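Local coordinates for haloacid dehalogenase (Pseudomonas aeruginosa, PDB 3UMC), which probably hydrolyses the carbon-halogen bond of L-2-haloacids, as a haloacid dehalogenase of the HAD-like hydrolase superfamily, at residues A[136-150]-A[159-173]. Residues are numbered along the deposited sequence; the frame is centred on the assembly and turned at random.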
loop_
_atom_site.group_PDB
_atom_site.type_symbol
_atom_site.label_atom_id
_atom_site.label_comp_id
_atom_site.label_asym_id
_atom_site.label_seq_id
_atom_site.Cartn_x
_atom_site.Cartn_y
_atom_site.Cartn_z
ATOM N N TYR A 136 13.702 2.816 7.044
ATOM C CA TYR A 136 12.350 2.619 7.609
ATOM C C TYR A 136 11.370 2.422 6.528
ATOM O O TYR A 136 11.528 2.962 5.412
ATOM C CB TYR A 136 11.882 3.828 8.425
ATOM C CG TYR A 136 12.854 4.269 9.470
ATOM C CD1 TYR A 136 12.973 3.573 10.660
ATOM C CD2 TYR A 136 13.702 5.352 9.243
ATOM C CE1 TYR A 136 13.899 3.944 11.618
ATOM C CE2 TYR A 136 14.623 5.744 10.188
ATOM C CZ TYR A 136 14.731 5.006 11.358
ATOM O OH TYR A 136 15.634 5.365 12.289
ATOM N N TRP A 137 10.392 1.579 6.794
ATOM C CA TRP A 137 9.261 1.500 5.936
ATOM C C TRP A 137 8.493 2.796 6.123
ATOM O O TRP A 137 8.306 3.276 7.249
ATOM C CB TRP A 137 8.313 0.346 6.347
ATOM C CG TRP A 137 8.812 -1.017 6.029
ATOM C CD1 TRP A 137 9.808 -1.350 5.158
ATOM C CD2 TRP A 137 8.317 -2.248 6.556
ATOM N NE1 TRP A 137 9.954 -2.718 5.119
ATOM C CE2 TRP A 137 9.056 -3.285 5.976
ATOM C CE3 TRP A 137 7.286 -2.573 7.424
ATOM C CZ2 TRP A 137 8.823 -4.624 6.273
ATOM C CZ3 TRP A 137 7.082 -3.906 7.748
ATOM C CH2 TRP A 137 7.837 -4.905 7.159
ATOM N N LEU A 138 7.964 3.291 5.052
ATOM C CA LEU A 138 7.138 4.510 5.096
ATOM C C LEU A 138 5.740 4.182 4.679
ATOM O O LEU A 138 5.513 3.611 3.595
ATOM C CB LEU A 138 7.688 5.612 4.163
ATOM C CG LEU A 138 9.179 5.940 4.203
ATOM C CD1 LEU A 138 9.537 7.135 3.267
ATOM C CD2 LEU A 138 9.682 6.156 5.670
ATOM N N ALA A 139 4.773 4.572 5.507
ATOM C CA ALA A 139 3.365 4.351 5.133
ATOM C C ALA A 139 2.481 5.533 5.474
ATOM O O ALA A 139 2.674 6.189 6.469
ATOM C CB ALA A 139 2.859 3.039 5.811
ATOM N N ALA A 140 1.542 5.832 4.582
ATOM C CA ALA A 140 0.563 6.833 4.769
ATOM C C ALA A 140 -0.440 6.329 5.778
ATOM O O ALA A 140 -0.909 5.200 5.675
ATOM C CB ALA A 140 -0.193 7.172 3.386
ATOM N N LEU A 141 -0.837 7.198 6.695
ATOM C CA LEU A 141 -1.952 6.924 7.607
ATOM C C LEU A 141 -2.924 8.060 7.533
ATOM O O LEU A 141 -2.841 8.981 8.289
ATOM C CB LEU A 141 -1.450 6.743 9.038
ATOM C CG LEU A 141 -2.409 6.087 10.040
ATOM C CD1 LEU A 141 -2.386 4.524 9.909
ATOM C CD2 LEU A 141 -1.963 6.538 11.424
ATOM N N SER A 142 -3.855 7.982 6.610
ATOM C CA SER A 142 -4.682 9.104 6.249
ATOM C C SER A 142 -6.173 8.803 6.367
ATOM O O SER A 142 -6.639 7.686 6.136
ATOM C CB SER A 142 -4.410 9.456 4.794
ATOM O OG SER A 142 -5.078 10.639 4.440
ATOM N N ASN A 143 -6.920 9.861 6.668
ATOM C CA ASN A 143 -8.346 9.836 6.517
ATOM C C ASN A 143 -8.769 9.788 5.068
ATOM O O ASN A 143 -9.821 9.286 4.755
ATOM C CB ASN A 143 -8.952 11.033 7.258
ATOM C CG ASN A 143 -8.865 10.855 8.734
ATOM O OD1 ASN A 143 -8.944 9.734 9.211
ATOM N ND2 ASN A 143 -8.721 11.925 9.461
ATOM N N GLY A 144 -7.946 10.319 4.171
ATOM C CA GLY A 144 -8.130 10.119 2.750
ATOM C C GLY A 144 -8.291 8.654 2.394
ATOM O O GLY A 144 -7.502 7.792 2.888
ATOM N N ASN A 145 -9.269 8.328 1.554
ATOM C CA ASN A 145 -9.426 6.957 1.080
ATOM C C ASN A 145 -8.279 6.594 0.132
ATOM O O ASN A 145 -7.644 7.466 -0.502
ATOM C CB ASN A 145 -10.766 6.722 0.354
ATOM C CG ASN A 145 -11.047 7.795 -0.701
ATOM O OD1 ASN A 145 -11.187 8.993 -0.383
ATOM N ND2 ASN A 145 -11.083 7.381 -1.951
ATOM N N THR A 146 -8.094 5.291 -0.004
ATOM C CA THR A 146 -6.977 4.730 -0.714
ATOM C C THR A 146 -6.839 5.351 -2.094
ATOM O O THR A 146 -5.794 5.813 -2.468
ATOM C CB THR A 146 -7.121 3.184 -0.733
ATOM O OG1 THR A 146 -7.040 2.670 0.595
ATOM C CG2 THR A 146 -6.052 2.553 -1.583
ATOM N N ALA A 147 -7.925 5.459 -2.829
ATOM C CA ALA A 147 -7.859 5.915 -4.227
ATOM C C ALA A 147 -7.431 7.398 -4.293
ATOM O O ALA A 147 -6.632 7.793 -5.121
ATOM C CB ALA A 147 -9.238 5.682 -4.909
ATOM N N LEU A 148 -7.931 8.205 -3.363
ATOM C CA LEU A 148 -7.534 9.630 -3.234
ATOM C C LEU A 148 -6.026 9.724 -2.895
ATOM O O LEU A 148 -5.281 10.468 -3.515
ATOM C CB LEU A 148 -8.365 10.297 -2.102
ATOM C CG LEU A 148 -8.266 11.825 -1.938
ATOM C CD1 LEU A 148 -9.546 12.390 -1.244
ATOM C CD2 LEU A 148 -7.029 12.237 -1.154
HETATM N N MSE A 149 -5.576 8.878 -1.962
HETATM C CA MSE A 149 -4.154 8.889 -1.555
HETATM C C MSE A 149 -3.212 8.377 -2.632
HETATM O O MSE A 149 -2.019 8.759 -2.679
HETATM C CB MSE A 149 -3.971 8.104 -0.275
HETATM C CG MSE A 149 -4.442 8.794 0.946
HETATM SE SE MSE A 149 -3.161 10.306 1.383
HETATM C CE MSE A 149 -4.551 11.610 1.054
ATOM N N LEU A 150 -3.732 7.530 -3.522
ATOM C CA LEU A 150 -2.940 7.092 -4.659
ATOM C C LEU A 150 -2.639 8.238 -5.621
ATOM O O LEU A 150 -1.493 8.395 -6.068
ATOM C CB LEU A 150 -3.653 5.945 -5.392
ATOM C CG LEU A 150 -3.557 4.514 -4.873
ATOM C CD1 LEU A 150 -4.732 3.650 -5.327
ATOM C CD2 LEU A 150 -2.363 3.965 -5.462
ATOM N N PRO A 159 7.169 8.647 -2.090
ATOM C CA PRO A 159 7.668 7.280 -2.234
ATOM C C PRO A 159 7.257 6.390 -1.024
ATOM O O PRO A 159 8.103 6.076 -0.226
ATOM C CB PRO A 159 9.148 7.483 -2.226
ATOM C CG PRO A 159 9.301 8.608 -1.108
ATOM C CD PRO A 159 8.172 9.547 -1.499
ATOM N N TRP A 160 5.989 5.954 -0.997
ATOM C CA TRP A 160 5.414 5.103 0.027
ATOM C C TRP A 160 5.826 3.648 -0.183
ATOM O O TRP A 160 5.907 3.188 -1.303
ATOM C CB TRP A 160 3.885 5.108 -0.065
ATOM C CG TRP A 160 3.251 6.392 0.205
ATOM C CD1 TRP A 160 2.440 7.092 -0.652
ATOM C CD2 TRP A 160 3.406 7.199 1.370
ATOM N NE1 TRP A 160 2.017 8.256 -0.046
ATOM C CE2 TRP A 160 2.621 8.360 1.181
ATOM C CE3 TRP A 160 4.034 7.014 2.592
ATOM C CZ2 TRP A 160 2.475 9.308 2.158
ATOM C CZ3 TRP A 160 3.871 7.923 3.551
ATOM C CH2 TRP A 160 3.125 9.104 3.331
ATOM N N ASP A 161 6.091 2.946 0.887
ATOM C CA ASP A 161 6.118 1.478 0.821
ATOM C C ASP A 161 4.672 0.969 0.828
ATOM O O ASP A 161 4.364 0.006 0.167
ATOM C CB ASP A 161 6.797 0.920 2.022
ATOM C CG ASP A 161 8.279 1.134 1.991
ATOM O OD1 ASP A 161 8.922 0.344 1.285
ATOM O OD2 ASP A 161 8.794 2.060 2.687
HETATM N N MSE A 162 3.781 1.637 1.565
HETATM C CA MSE A 162 2.403 1.163 1.730
HETATM C C MSE A 162 1.481 2.337 2.048
HETATM O O MSE A 162 1.908 3.345 2.626
HETATM C CB MSE A 162 2.397 0.185 2.909
HETATM C CG MSE A 162 1.072 -0.519 3.248
HETATM SE SE MSE A 162 0.163 -1.381 1.753
HETATM C CE MSE A 162 -1.556 -1.960 2.652
ATOM N N LEU A 163 0.215 2.184 1.736
ATOM C CA LEU A 163 -0.766 3.167 2.102
ATOM C C LEU A 163 -1.764 2.458 3.058
ATOM O O LEU A 163 -2.299 1.359 2.729
ATOM C CB LEU A 163 -1.533 3.687 0.888
ATOM C CG LEU A 163 -0.843 4.417 -0.308
ATOM C CD1 LEU A 163 -1.888 4.431 -1.493
ATOM C CD2 LEU A 163 -0.581 5.824 -0.020
ATOM N N LEU A 164 -2.009 3.086 4.212
ATOM C CA LEU A 164 -2.880 2.492 5.247
ATOM C C LEU A 164 -3.997 3.437 5.625
ATOM O O LEU A 164 -3.931 4.076 6.632
ATOM C CB LEU A 164 -2.055 2.142 6.497
ATOM C CG LEU A 164 -1.045 1.055 6.206
ATOM C CD1 LEU A 164 0.013 0.988 7.273
ATOM C CD2 LEU A 164 -1.678 -0.283 5.894
ATOM N N CYS A 165 -4.984 3.574 4.771
ATOM C CA CYS A 165 -5.966 4.625 4.886
ATOM C C CYS A 165 -7.217 4.130 5.627
ATOM O O CYS A 165 -7.410 2.963 5.818
ATOM C CB CYS A 165 -6.379 5.054 3.496
ATOM S SG CYS A 165 -4.945 5.699 2.531
ATOM N N ALA A 166 -8.057 5.074 5.970
ATOM C CA ALA A 166 -9.187 4.903 6.804
ATOM C C ALA A 166 -10.129 3.877 6.244
ATOM O O ALA A 166 -10.728 3.106 7.013
ATOM C CB ALA A 166 -9.896 6.238 6.975
ATOM N N ASP A 167 -10.254 3.885 4.914
ATOM C CA ASP A 167 -11.121 2.924 4.265
ATOM C C ASP A 167 -10.603 1.496 4.288
ATOM O O ASP A 167 -11.331 0.659 3.905
ATOM C CB ASP A 167 -11.545 3.356 2.855
ATOM C CG ASP A 167 -10.410 3.360 1.812
ATOM O OD1 ASP A 167 -9.204 3.516 2.142
ATOM O OD2 ASP A 167 -10.749 3.161 0.625
ATOM N N LEU A 168 -9.372 1.196 4.728
ATOM C CA LEU A 168 -8.983 -0.185 4.933
ATOM C C LEU A 168 -9.669 -0.686 6.214
ATOM O O LEU A 168 -9.895 -1.862 6.389
ATOM C CB LEU A 168 -7.462 -0.379 5.124
ATOM C CG LEU A 168 -6.443 -0.001 4.083
ATOM C CD1 LEU A 168 -5.042 -0.607 4.424
ATOM C CD2 LEU A 168 -6.924 -0.387 2.706
ATOM N N PHE A 169 -9.948 0.223 7.133
ATOM C CA PHE A 169 -10.331 -0.136 8.488
ATOM C C PHE A 169 -11.770 0.223 8.783
ATOM O O PHE A 169 -12.312 -0.209 9.765
ATOM C CB PHE A 169 -9.427 0.601 9.466
ATOM C CG PHE A 169 -7.962 0.461 9.160
ATOM C CD1 PHE A 169 -7.328 -0.751 9.278
ATOM C CD2 PHE A 169 -7.219 1.549 8.757
ATOM C CE1 PHE A 169 -6.004 -0.878 8.975
ATOM C CE2 PHE A 169 -5.836 1.432 8.532
ATOM C CZ PHE A 169 -5.246 0.220 8.604
ATOM N N GLY A 170 -12.390 1.047 7.968
ATOM C CA GLY A 170 -13.743 1.520 8.238
ATOM C C GLY A 170 -13.837 2.447 9.420
ATOM O O GLY A 170 -14.908 2.516 10.054
ATOM N N HIS A 171 -12.726 3.161 9.730
ATOM C CA HIS A 171 -12.685 4.132 10.820
ATOM C C HIS A 171 -11.863 5.357 10.397
ATOM O O HIS A 171 -10.905 5.226 9.612
ATOM C CB HIS A 171 -12.051 3.490 12.039
ATOM C CG HIS A 171 -12.962 2.571 12.796
ATOM N ND1 HIS A 171 -13.785 3.010 13.819
ATOM C CD2 HIS A 171 -13.140 1.227 12.719
ATOM C CE1 HIS A 171 -14.433 1.977 14.330
ATOM N NE2 HIS A 171 -14.047 0.885 13.695
ATOM N N TYR A 172 -12.229 6.541 10.897
ATOM C CA TYR A 172 -11.427 7.749 10.747
ATOM C C TYR A 172 -10.627 7.958 12.012
ATOM O O TYR A 172 -11.093 7.639 13.117
ATOM C CB TYR A 172 -12.288 8.994 10.496
ATOM C CG TYR A 172 -12.882 8.982 9.113
ATOM C CD1 TYR A 172 -12.060 9.170 8.014
ATOM C CD2 TYR A 172 -14.243 8.697 8.889
ATOM C CE1 TYR A 172 -12.545 9.144 6.777
ATOM C CE2 TYR A 172 -14.735 8.656 7.591
ATOM C CZ TYR A 172 -13.874 8.887 6.556
ATOM O OH TYR A 172 -14.241 8.873 5.255
ATOM N N LYS A 173 -9.425 8.510 11.854
ATOM C CA LYS A 173 -8.573 8.839 12.987
ATOM C C LYS A 173 -9.366 9.860 13.793
ATOM O O LYS A 173 -10.149 10.600 13.215
ATOM C CB LYS A 173 -7.272 9.472 12.522
ATOM C CG LYS A 173 -6.384 8.566 11.699
ATOM C CD LYS A 173 -4.937 9.115 11.486
ATOM C CE LYS A 173 -4.918 10.301 10.567
ATOM N NZ LYS A 173 -3.544 10.842 10.360
HETATM O O HOH W 1 -11.750 7.605 3.714
HETATM O O HOH W 2 -10.389 4.231 -2.008
HETATM O O HOH W 3 -4.865 2.248 2.169
HETATM O O HOH W 4 -0.599 9.946 -0.652
#
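A140 and L163 pair in parallel register between strand 162-163, at the edge of a Rossmann-like HAD sheet, and its neighbour 137-140, the two joined by a right-handed crossover through helix 146-156. A140 N donates to M162 O (3.2 Å) and L164 N to A140 O (2.8 Å). Packing is tight on the A140 and L163 face: the small A140 lets the W160 indole lie close, A140 CB sitting 3.7 Å from the centroid of the W160 six-membered ring, over its face, a CH-pi contact, while branched L163 reaches A140 with CD2 and L150 with CD1.

Beyond the strands the contact turns polar and watery. D167 CG lies between its backbone N and carbonyl carbon (chi1 69°), which turns the carboxylate to the start of helix 146-156; OD1 takes both T146 N (3.0 Å) and T146 OG1 (2.8 Å), the hydroxyl on its syn side; a short acid thus ties down the first turn. One water links D167 OD2 to A147 N, another T146 OG1 to C165 N.

N143 OD1 accepts K173 N on a lone pair (3.0 Å), fixing the main chain there, and long K173 carries NZ back to L141 O (2.9 Å). With salt bridges to D28 and D202, that bond sets where NZ sits, consistent with the lysine that HAD enzymes keep beside their aspartates.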